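Local coordinates for uncharacterized protein (Legionella pneumophila subsp. pneumophila, PDB 4WRP) that is of unknown function but is probably a secreted effector, represented here by its helical C-terminal DUF5617 domain, which probably follows a RavJ-type peptidase region, at residues T1-F6 and F63-N68; Q18-D23 and T54-F59; D32-K37 and Y87-A92. All coordinates share one frame; numbering follows the deposited sequence.

Interaction 1: residues T1-F6 and F63-N68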
loop_
_atom_site.group_PDB
_atom_site.type_symbol
_atom_site.label_atom_id
_atom_site.label_comp_id
_atom_site.label_asym_id
_atom_site.label_seq_id
_atom_site.Cartn_x
_atom_site.Cartn_y
_atom_site.Cartn_z
ATOM N N THR A 1 17.284 8.486 -0.253
ATOM C CA THR A 1 17.494 7.393 -1.276
ATOM C C THR A 1 16.248 6.945 -2.055
ATOM O O THR A 1 15.089 7.093 -1.627
ATOM C CB THR A 1 18.071 6.125 -0.645
ATOM O OG1 THR A 1 17.146 5.655 0.347
ATOM C CG2 THR A 1 19.475 6.392 -0.053
ATOM N N ILE A 2 16.526 6.319 -3.188
ATOM C CA ILE A 2 15.526 6.057 -4.212
ATOM C C ILE A 2 15.187 4.586 -4.193
ATOM O O ILE A 2 16.054 3.785 -4.449
ATOM C CB ILE A 2 16.100 6.447 -5.597
ATOM C CG1 ILE A 2 16.594 7.901 -5.576
ATOM C CG2 ILE A 2 15.077 6.230 -6.708
ATOM C CD1 ILE A 2 15.511 8.921 -5.327
ATOM N N PRO A 3 13.925 4.232 -3.917
ATOM C CA PRO A 3 13.581 2.817 -3.914
ATOM C C PRO A 3 13.698 2.152 -5.319
ATOM O O PRO A 3 13.183 2.672 -6.311
ATOM C CB PRO A 3 12.150 2.802 -3.389
ATOM C CG PRO A 3 11.587 4.144 -3.703
ATOM C CD PRO A 3 12.770 5.072 -3.549
ATOM N N GLY A 4 14.415 1.021 -5.357
ATOM C CA GLY A 4 14.820 0.330 -6.566
ATOM C C GLY A 4 13.945 -0.803 -6.998
ATOM O O GLY A 4 14.270 -1.470 -7.966
ATOM N N ASN A 5 12.804 -0.997 -6.323
ATOM C CA ASN A 5 11.785 -2.021 -6.663
ATOM C C ASN A 5 10.534 -1.693 -5.841
ATOM O O ASN A 5 10.573 -0.846 -4.916
ATOM C CB ASN A 5 12.284 -3.467 -6.371
ATOM C CG ASN A 5 12.862 -3.602 -4.959
ATOM O OD1 ASN A 5 12.135 -3.510 -3.976
ATOM N ND2 ASN A 5 14.177 -3.738 -4.864
ATOM N N PHE A 6 9.450 -2.378 -6.172
ATOM C CA PHE A 6 8.177 -2.099 -5.585
ATOM C C PHE A 6 8.151 -2.364 -4.072
ATOM O O PHE A 6 7.585 -1.572 -3.302
ATOM C CB PHE A 6 7.110 -2.876 -6.327
ATOM C CG PHE A 6 5.739 -2.557 -5.884
ATOM C CD1 PHE A 6 5.126 -1.383 -6.296
ATOM C CD2 PHE A 6 5.045 -3.413 -5.074
ATOM C CE1 PHE A 6 3.820 -1.100 -5.897
ATOM C CE2 PHE A 6 3.742 -3.125 -4.668
ATOM C CZ PHE A 6 3.134 -1.965 -5.072
ATOM N N PHE A 63 5.498 10.632 -4.045
ATOM C CA PHE A 63 4.556 10.660 -5.167
ATOM C C PHE A 63 5.268 10.810 -6.509
ATOM O O PHE A 63 4.672 10.573 -7.552
ATOM C CB PHE A 63 3.475 11.767 -4.996
ATOM C CG PHE A 63 2.581 11.524 -3.818
ATOM C CD1 PHE A 63 2.963 11.932 -2.551
ATOM C CD2 PHE A 63 1.407 10.819 -3.960
ATOM C CE1 PHE A 63 2.152 11.645 -1.430
ATOM C CE2 PHE A 63 0.616 10.507 -2.868
ATOM C CZ PHE A 63 0.973 10.942 -1.603
ATOM N N THR A 64 6.524 11.224 -6.489
ATOM C CA THR A 64 7.295 11.341 -7.725
ATOM C C THR A 64 7.973 10.007 -8.091
ATOM O O THR A 64 8.337 9.825 -9.226
ATOM C CB THR A 64 8.393 12.435 -7.626
ATOM O OG1 THR A 64 9.426 12.002 -6.704
ATOM C CG2 THR A 64 7.804 13.776 -7.173
ATOM N N PHE A 65 8.125 9.076 -7.151
ATOM C CA PHE A 65 8.798 7.833 -7.458
ATOM C C PHE A 65 8.014 6.997 -8.497
ATOM O O PHE A 65 6.764 7.050 -8.598
ATOM C CB PHE A 65 9.104 7.005 -6.202
ATOM C CG PHE A 65 10.028 7.676 -5.209
ATOM C CD1 PHE A 65 10.991 8.617 -5.602
ATOM C CD2 PHE A 65 9.959 7.332 -3.874
ATOM C CE1 PHE A 65 11.856 9.191 -4.670
ATOM C CE2 PHE A 65 10.823 7.903 -2.948
ATOM C CZ PHE A 65 11.779 8.825 -3.342
ATOM N N HIS A 66 8.772 6.240 -9.285
ATOM C CA HIS A 66 8.199 5.432 -10.358
ATOM C C HIS A 66 7.093 4.492 -9.853
ATOM O O HIS A 66 6.073 4.311 -10.491
ATOM C CB HIS A 66 9.292 4.599 -10.955
ATOM C CG HIS A 66 8.825 3.690 -12.025
ATOM N ND1 HIS A 66 8.353 4.158 -13.234
ATOM C CD2 HIS A 66 8.762 2.345 -12.082
ATOM C CE1 HIS A 66 8.041 3.130 -13.996
ATOM N NE2 HIS A 66 8.288 2.024 -13.324
ATOM N N TRP A 67 7.323 3.913 -8.680
ATOM C CA TRP A 67 6.440 2.920 -8.121
ATOM C C TRP A 67 5.138 3.455 -7.592
ATOM O O TRP A 67 4.246 2.678 -7.301
ATOM C CB TRP A 67 7.145 2.209 -6.987
ATOM C CG TRP A 67 8.492 1.796 -7.381
ATOM C CD1 TRP A 67 9.677 2.340 -6.974
ATOM C CD2 TRP A 67 8.805 0.776 -8.299
ATOM N NE1 TRP A 67 10.715 1.691 -7.573
ATOM C CE2 TRP A 67 10.202 0.709 -8.384
ATOM C CE3 TRP A 67 8.028 -0.133 -9.037
ATOM C CZ2 TRP A 67 10.845 -0.206 -9.200
ATOM C CZ3 TRP A 67 8.649 -1.021 -9.830
ATOM C CH2 TRP A 67 10.054 -1.055 -9.921
ATOM N N ASN A 68 5.047 4.767 -7.435
ATOM C CA ASN A 68 3.887 5.382 -6.840
ATOM C C ASN A 68 2.605 5.048 -7.579
ATOM O O ASN A 68 1.599 4.755 -6.964
ATOM C CB ASN A 68 4.046 6.894 -6.749
ATOM C CG ASN A 68 2.800 7.577 -6.250
ATOM O OD1 ASN A 68 2.033 8.141 -7.022
ATOM N ND2 ASN A 68 2.612 7.566 -4.954
#
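The N-terminal lead-in to helix 6-21 packs against the turn that starts helix 68-83, and Trp67 meets it with both its ring edge and one ring face. At the edge, Trp67 NE1 donates to Pro3 O at 2.9 Å with an N-H...O angle of 150°. The oxygen lies close to the indole plane, whereas the nitrogen stands well above the carbonyl plane, so the bond is not directed at a lone pair. One indole face lies against the backbone of Asn5 and Phe6: Asn5 CA is 3.3 Å from Trp67 CZ2, and Phe6 N sits over the ring centre. His66 CD2 approaches the opposite face. Phe6 has CG anti to its backbone nitrogen (chi1 -174°), which carries its ring past the indole, with Phe6 CB 4.0 Å from Trp67 CE3 and Trp67 O near the plane at the phenyl edge.

Phe65 meets the part of the lead-in before Gly4, namely Ile2 and Pro3. Pro3 CD stands over one face of its ring, 3.8 Å from the centroid and 23° off the normal, a CH-pi contact displaced toward the rim. Ile2 CD1 adds an oblique contact, 3.7 Å from Phe65 CE1.

The turn is type I, from Phe65 to Asn68, with Asn68 N bonded to Phe65 O at 3.1 Å. Leu12 of helix 6-21 touches both Pro3 and Phe65. Asn5 directs OD1 to Ala8 N, the side-chain capping bond characteristic of an N-cap at the start of an alpha-helix.

Interaction 2: residues Q18-D23 and T54-F59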
loop_
_atom_site.group_PDB
_atom_site.type_symbol
_atom_site.label_atom_id
_atom_site.label_comp_id
_atom_site.label_asym_id
_atom_site.label_seq_id
_atom_site.Cartn_x
_atom_site.Cartn_y
_atom_site.Cartn_z
ATOM N N GLN A 18 2.805 4.671 9.125
ATOM C CA GLN A 18 2.723 4.569 10.577
ATOM C C GLN A 18 2.955 5.912 11.264
ATOM O O GLN A 18 2.357 6.190 12.316
ATOM C CB GLN A 18 3.636 3.483 11.169
ATOM C CG GLN A 18 5.112 3.698 11.012
ATOM C CD GLN A 18 5.708 4.572 12.072
ATOM O OE1 GLN A 18 5.190 4.685 13.178
ATOM N NE2 GLN A 18 6.788 5.239 11.720
ATOM N N GLU A 19 3.795 6.752 10.685
ATOM C CA GLU A 19 4.025 8.064 11.272
ATOM C C GLU A 19 2.730 8.835 11.183
ATOM O O GLU A 19 2.270 9.399 12.168
ATOM C CB GLU A 19 5.165 8.841 10.601
ATOM C CG GLU A 19 5.262 10.274 11.159
ATOM C CD GLU A 19 6.513 11.046 10.753
ATOM O OE1 GLU A 19 7.521 10.418 10.354
ATOM O OE2 GLU A 19 6.501 12.304 10.865
ATOM N N ILE A 20 2.093 8.809 10.029
ATOM C CA ILE A 20 0.788 9.475 9.895
ATOM C C ILE A 20 -0.264 8.959 10.883
ATOM O O ILE A 20 -0.914 9.755 11.544
ATOM C CB ILE A 20 0.237 9.410 8.436
ATOM C CG1 ILE A 20 1.121 10.259 7.523
ATOM C CG2 ILE A 20 -1.143 10.008 8.381
ATOM C CD1 ILE A 20 1.043 9.902 6.049
HETATM N N MSE A 21 -0.443 7.639 11.008
HETATM C CA MSE A 21 -1.494 7.128 11.854
HETATM C C MSE A 21 -1.206 7.394 13.334
HETATM O O MSE A 21 -2.132 7.432 14.094
HETATM C CB MSE A 21 -1.710 5.622 11.708
HETATM C CG MSE A 21 -2.136 5.229 10.298
HETATM SE SE MSE A 21 -3.544 6.388 9.595
HETATM C CE MSE A 21 -4.887 6.424 11.010
ATOM N N ASN A 22 0.053 7.537 13.724
ATOM C CA ASN A 22 0.406 7.886 15.072
ATOM C C ASN A 22 0.332 9.396 15.357
ATOM O O ASN A 22 0.711 9.822 16.413
ATOM C CB ASN A 22 1.833 7.418 15.386
ATOM C CG ASN A 22 1.898 5.949 15.676
ATOM O OD1 ASN A 22 1.092 5.422 16.421
ATOM N ND2 ASN A 22 2.854 5.281 15.078
ATOM N N ASP A 23 -0.097 10.196 14.386
ATOM C CA ASP A 23 -0.279 11.616 14.597
ATOM C C ASP A 23 -1.307 11.853 15.712
ATOM O O ASP A 23 -2.419 11.309 15.678
ATOM C CB ASP A 23 -0.722 12.307 13.298
ATOM C CG ASP A 23 -0.634 13.832 13.374
ATOM O OD1 ASP A 23 -1.183 14.462 14.284
ATOM O OD2 ASP A 23 0.039 14.410 12.523
ATOM N N THR A 54 -3.697 16.308 2.004
ATOM C CA THR A 54 -4.094 16.579 3.387
ATOM C C THR A 54 -3.151 15.990 4.420
ATOM O O THR A 54 -2.789 16.677 5.346
ATOM C CB THR A 54 -5.518 16.113 3.708
ATOM O OG1 THR A 54 -6.415 16.658 2.740
ATOM C CG2 THR A 54 -5.952 16.622 5.074
ATOM N N TRP A 55 -2.770 14.726 4.292
ATOM C CA TRP A 55 -2.047 14.031 5.369
ATOM C C TRP A 55 -0.627 13.663 5.016
ATOM O O TRP A 55 0.153 13.348 5.891
ATOM C CB TRP A 55 -2.801 12.746 5.731
ATOM C CG TRP A 55 -4.041 12.973 6.507
ATOM C CD1 TRP A 55 -5.345 12.979 6.044
ATOM C CD2 TRP A 55 -4.107 13.230 7.909
ATOM N NE1 TRP A 55 -6.208 13.225 7.098
ATOM C CE2 TRP A 55 -5.471 13.395 8.244
ATOM C CE3 TRP A 55 -3.139 13.362 8.911
ATOM C CZ2 TRP A 55 -5.884 13.683 9.541
ATOM C CZ3 TRP A 55 -3.558 13.625 10.216
ATOM C CH2 TRP A 55 -4.909 13.788 10.514
ATOM N N TRP A 56 -0.297 13.681 3.725
ATOM C CA TRP A 56 0.983 13.167 3.228
ATOM C C TRP A 56 1.962 14.239 2.729
ATOM O O TRP A 56 2.937 13.895 2.049
ATOM C CB TRP A 56 0.719 12.204 2.067
ATOM C CG TRP A 56 -0.018 10.987 2.450
ATOM C CD1 TRP A 56 -1.342 10.885 2.645
ATOM C CD2 TRP A 56 0.535 9.700 2.747
ATOM N NE1 TRP A 56 -1.673 9.632 2.993
ATOM C CE2 TRP A 56 -0.540 8.871 3.076
ATOM C CE3 TRP A 56 1.829 9.172 2.753
ATOM C CZ2 TRP A 56 -0.380 7.515 3.408
ATOM C CZ3 TRP A 56 1.995 7.819 3.064
ATOM C CH2 TRP A 56 0.896 7.015 3.394
ATOM N N ALA A 57 1.738 15.520 3.053
ATOM C CA ALA A 57 2.599 16.602 2.514
ATOM C C ALA A 57 4.062 16.430 2.926
ATOM O O ALA A 57 4.965 16.607 2.111
ATOM C CB ALA A 57 2.084 17.962 2.937
ATOM N N LYS A 58 4.304 16.036 4.172
ATOM C CA LYS A 58 5.664 15.799 4.650
ATOM C C LYS A 58 6.426 14.785 3.774
ATOM O O LYS A 58 7.649 14.815 3.697
ATOM C CB LYS A 58 5.623 15.307 6.117
ATOM C CG LYS A 58 6.962 14.796 6.640
ATOM C CD LYS A 58 6.968 14.582 8.146
ATOM C CE LYS A 58 8.307 13.982 8.586
ATOM N NZ LYS A 58 8.557 14.238 10.036
ATOM N N PHE A 59 5.695 13.876 3.127
ATOM C CA PHE A 59 6.276 12.800 2.354
ATOM C C PHE A 59 6.040 12.977 0.863
ATOM O O PHE A 59 6.021 11.994 0.128
ATOM C CB PHE A 59 5.635 11.483 2.806
ATOM C CG PHE A 59 5.799 11.225 4.247
ATOM C CD1 PHE A 59 7.011 10.797 4.735
ATOM C CD2 PHE A 59 4.769 11.425 5.113
ATOM C CE1 PHE A 59 7.187 10.564 6.086
ATOM C CE2 PHE A 59 4.935 11.196 6.452
ATOM C CZ PHE A 59 6.152 10.785 6.939
#
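Three aromatic rings of 54-59 receive Ile20, each in a different way, in a helix-to-loop packing within an all-helical fold. Over one face of Trp56 stands Ile20 CD1, a CH-pi contact 3.4 Å from the centroid of the six-membered ring and 13° off its normal. Trp55 is met obliquely by Ile20 CG2, 3.9 Å from its CE3, while Asp23 CG lies at its edge; Asp23 OD1 accepts a hydrogen bond from Arg25 N. The Phe59 ring has Lys58 CG over one face and Glu19 OE1 at its edge, 3.7 Å from CZ; the carboxylate and phenyl planes are turned 82° apart.

The C-terminal end of helix 6-21 thus inserts a branched side chain into an aromatic pocket of the connection between helices 34-49 and 68-83. With CG1 anti to the carbonyl carbon (chi1 -68°) and the chain extended at chi2, Ile20 sends CD1 to Trp56 while CG2 faces Trp55. Its CG1 also runs beside Phe59, 4.1 Å from CE2. Trp56 NE1 donates to Val44 O and its ring stacks with Trp13, which place the indole against two helices; the Trp55 ring stacks with His26.

Glu19 and Lys58 are both extended and cross at about a right angle. Their salt bridge joins Lys58 NZ to Glu19 OE2 at 2.9 Å, using the syn lone pair of that oxygen.

Interaction 3: residues D32-K37 and Y87-A92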
loop_
_atom_site.group_PDB
_atom_site.type_symbol
_atom_site.label_atom_id
_atom_site.label_comp_id
_atom_site.label_asym_id
_atom_site.label_seq_id
_atom_site.Cartn_x
_atom_site.Cartn_y
_atom_site.Cartn_z
ATOM N N ASP A 32 -10.874 2.724 21.390
ATOM C CA ASP A 32 -11.877 3.221 20.460
ATOM C C ASP A 32 -12.562 2.068 19.745
ATOM O O ASP A 32 -11.978 1.007 19.545
ATOM C CB ASP A 32 -11.232 4.154 19.431
ATOM C CG ASP A 32 -11.162 5.580 19.907
ATOM O OD1 ASP A 32 -12.103 6.032 20.578
ATOM O OD2 ASP A 32 -10.177 6.255 19.596
ATOM N N VAL A 33 -13.807 2.258 19.337
ATOM C CA VAL A 33 -14.437 1.214 18.558
ATOM C C VAL A 33 -13.661 1.037 17.254
ATOM O O VAL A 33 -12.997 1.955 16.772
ATOM C CB VAL A 33 -15.909 1.493 18.254
ATOM C CG1 VAL A 33 -16.722 1.526 19.556
ATOM C CG2 VAL A 33 -16.053 2.764 17.451
ATOM N N GLU A 34 -13.725 -0.167 16.716
ATOM C CA GLU A 34 -12.950 -0.506 15.556
ATOM C C GLU A 34 -13.368 0.329 14.364
ATOM O O GLU A 34 -12.514 0.751 13.599
ATOM C CB GLU A 34 -13.056 -2.009 15.253
ATOM C CG GLU A 34 -12.310 -2.873 16.253
ATOM C CD GLU A 34 -10.824 -2.543 16.312
ATOM O OE1 GLU A 34 -10.193 -2.382 15.248
ATOM O OE2 GLU A 34 -10.291 -2.380 17.430
ATOM N N TYR A 35 -14.656 0.613 14.225
ATOM C CA TYR A 35 -15.109 1.435 13.088
ATOM C C TYR A 35 -14.399 2.787 13.028
ATOM O O TYR A 35 -14.107 3.286 11.970
ATOM C CB TYR A 35 -16.635 1.675 13.123
ATOM C CG TYR A 35 -17.051 2.767 12.180
ATOM C CD1 TYR A 35 -17.351 2.485 10.832
ATOM C CD2 TYR A 35 -17.105 4.115 12.617
ATOM C CE1 TYR A 35 -17.731 3.508 9.953
ATOM C CE2 TYR A 35 -17.457 5.140 11.744
ATOM C CZ TYR A 35 -17.771 4.834 10.410
ATOM O OH TYR A 35 -18.108 5.860 9.555
ATOM N N LYS A 36 -14.141 3.381 14.183
ATOM C CA LYS A 36 -13.502 4.654 14.237
ATOM C C LYS A 36 -12.053 4.519 13.751
ATOM O O LYS A 36 -11.562 5.385 13.052
ATOM C CB LYS A 36 -13.568 5.208 15.670
ATOM C CG LYS A 36 -13.075 6.631 15.817
ATOM C CD LYS A 36 -13.426 7.209 17.187
ATOM C CE LYS A 36 -13.060 8.692 17.295
ATOM N NZ LYS A 36 -12.034 8.976 18.341
ATOM N N LYS A 37 -11.382 3.423 14.089
ATOM C CA LYS A 37 -10.008 3.225 13.609
ATOM C C LYS A 37 -9.946 3.011 12.076
ATOM O O LYS A 37 -9.151 3.629 11.381
ATOM C CB LYS A 37 -9.376 2.058 14.309
ATOM C CG LYS A 37 -9.212 2.312 15.829
ATOM C CD LYS A 37 -8.813 1.027 16.528
ATOM C CE LYS A 37 -9.017 1.156 18.019
ATOM N NZ LYS A 37 -8.448 -0.062 18.651
ATOM N N TYR A 87 -13.393 -5.415 6.206
ATOM C CA TYR A 87 -12.640 -5.306 7.454
ATOM C C TYR A 87 -13.550 -4.948 8.600
ATOM O O TYR A 87 -14.295 -3.954 8.536
ATOM C CB TYR A 87 -11.499 -4.295 7.322
ATOM C CG TYR A 87 -10.618 -4.639 6.170
ATOM C CD1 TYR A 87 -9.658 -5.656 6.289
ATOM C CD2 TYR A 87 -10.812 -4.061 4.927
ATOM C CE1 TYR A 87 -8.897 -6.036 5.226
ATOM C CE2 TYR A 87 -10.050 -4.447 3.851
ATOM C CZ TYR A 87 -9.089 -5.444 4.025
ATOM O OH TYR A 87 -8.348 -5.869 2.979
ATOM N N THR A 88 -13.505 -5.778 9.632
ATOM C CA THR A 88 -14.187 -5.524 10.905
ATOM C C THR A 88 -13.228 -5.100 12.015
ATOM O O THR A 88 -13.654 -4.479 12.977
ATOM C CB THR A 88 -14.979 -6.759 11.378
ATOM O OG1 THR A 88 -14.071 -7.806 11.670
ATOM C CG2 THR A 88 -15.924 -7.266 10.280
ATOM N N THR A 89 -11.935 -5.366 11.867
ATOM C CA THR A 89 -10.921 -4.790 12.762
ATOM C C THR A 89 -9.863 -4.016 12.016
ATOM O O THR A 89 -9.512 -4.322 10.850
ATOM C CB THR A 89 -10.211 -5.873 13.609
ATOM O OG1 THR A 89 -9.387 -6.696 12.753
ATOM C CG2 THR A 89 -11.261 -6.746 14.331
ATOM N N SER A 90 -9.321 -3.012 12.697
ATOM C CA SER A 90 -8.242 -2.237 12.144
ATOM C C SER A 90 -6.963 -3.072 12.042
ATOM O O SER A 90 -6.138 -2.861 11.155
ATOM C CB SER A 90 -7.994 -1.001 13.000
ATOM O OG SER A 90 -7.584 -1.398 14.296
ATOM N N ARG A 91 -6.816 -4.043 12.930
ATOM C CA ARG A 91 -5.704 -4.991 12.852
ATOM C C ARG A 91 -5.643 -5.760 11.533
ATOM O O ARG A 91 -4.571 -5.903 10.940
ATOM C CB ARG A 91 -5.759 -5.960 14.051
ATOM C CG ARG A 91 -4.863 -7.154 13.936
ATOM C CD ARG A 91 -4.981 -8.082 15.171
ATOM N NE ARG A 91 -5.043 -7.328 16.434
ATOM C CZ ARG A 91 -6.156 -6.967 17.085
ATOM N NH1 ARG A 91 -6.039 -6.261 18.215
ATOM N NH2 ARG A 91 -7.371 -7.298 16.629
ATOM N N ALA A 92 -6.775 -6.253 11.061
ATOM C CA ALA A 92 -6.803 -6.938 9.767
ATOM C C ALA A 92 -6.489 -6.002 8.638
ATOM O O ALA A 92 -5.809 -6.371 7.698
ATOM C CB ALA A 92 -8.162 -7.560 9.511
HETATM O O HOH W 1 -7.922 -3.898 15.848
#
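Glu34 OE1 accepts two hydrogen bonds from Ser90, one from its backbone and one from its side chain. Ser90 N reaches Glu34 OE1 at 2.8 Å, with an almost straight N-H...O angle of 177°, and meets the oxygen nearly in line with the C-O bond. Ser90 OG donates at 2.9 Å to the syn lone pair of the same Glu34 OE1. The serine hydroxyl lies between its own backbone nitrogen and carbonyl carbon (chi1 63°), which brings both donors of Ser90 to one acceptor. A water gives Glu34 OE1 a further bond and accepts from Arg91 N, extending the carboxylate's hold to the next amide of the helix start.

Around these bonds, Glu34 CB lies 3.4 Å from Thr88 O, and Lys37 runs alongside the serine, with its CD 3.5 Å from Ser90 OG. The arrangement joins the first turns of two helices, 34-49 and 90-98, near the surface of the helical domain. Ser90 N and Arg91 N belong to the N-terminal end of helix 90-98, where backbone amides lack acceptors within the helix itself; the carboxylate supplies one, and the partial positive charge of that helix end probably favours its ionised form.

Thr89 occupies the N-cap: Ala92 N donates to Thr89 OG1 at 3.1 Å. On the Glu34 side, the carboxylate is turned by a bend at chi2 (-59°), and Lys37 NZ forms a salt bridge with Glu34 OE2 at 3.2 Å, approaching from the syn side but out of the carboxylate plane. Lys37 NZ is held in turn by a hydrogen bond to Arg30 O.

How the interactions relate
Interactions 1 and 2 use opposite ends of helix 6-21, and their second segments both come from the connection between helices 34-49 and 68-83. Their centres are about 18 Å apart, and they touch where Phe63 CE1 packs 3.8 Å from Trp56 CB; along the chain, interaction 2 is nested inside the loop closed by interaction 1. The segments of interaction 3 alternate with those of both others, and its centre is about 30 Å from that of interaction 1, on the opposite side of the chain's centre, and about 19 Å from that of interaction 2. Interactions 1 and 2 thus hold the ends of helix 6-21 to one connection, and interaction 3 holds the starts of helices 34-49 and 90-98 together.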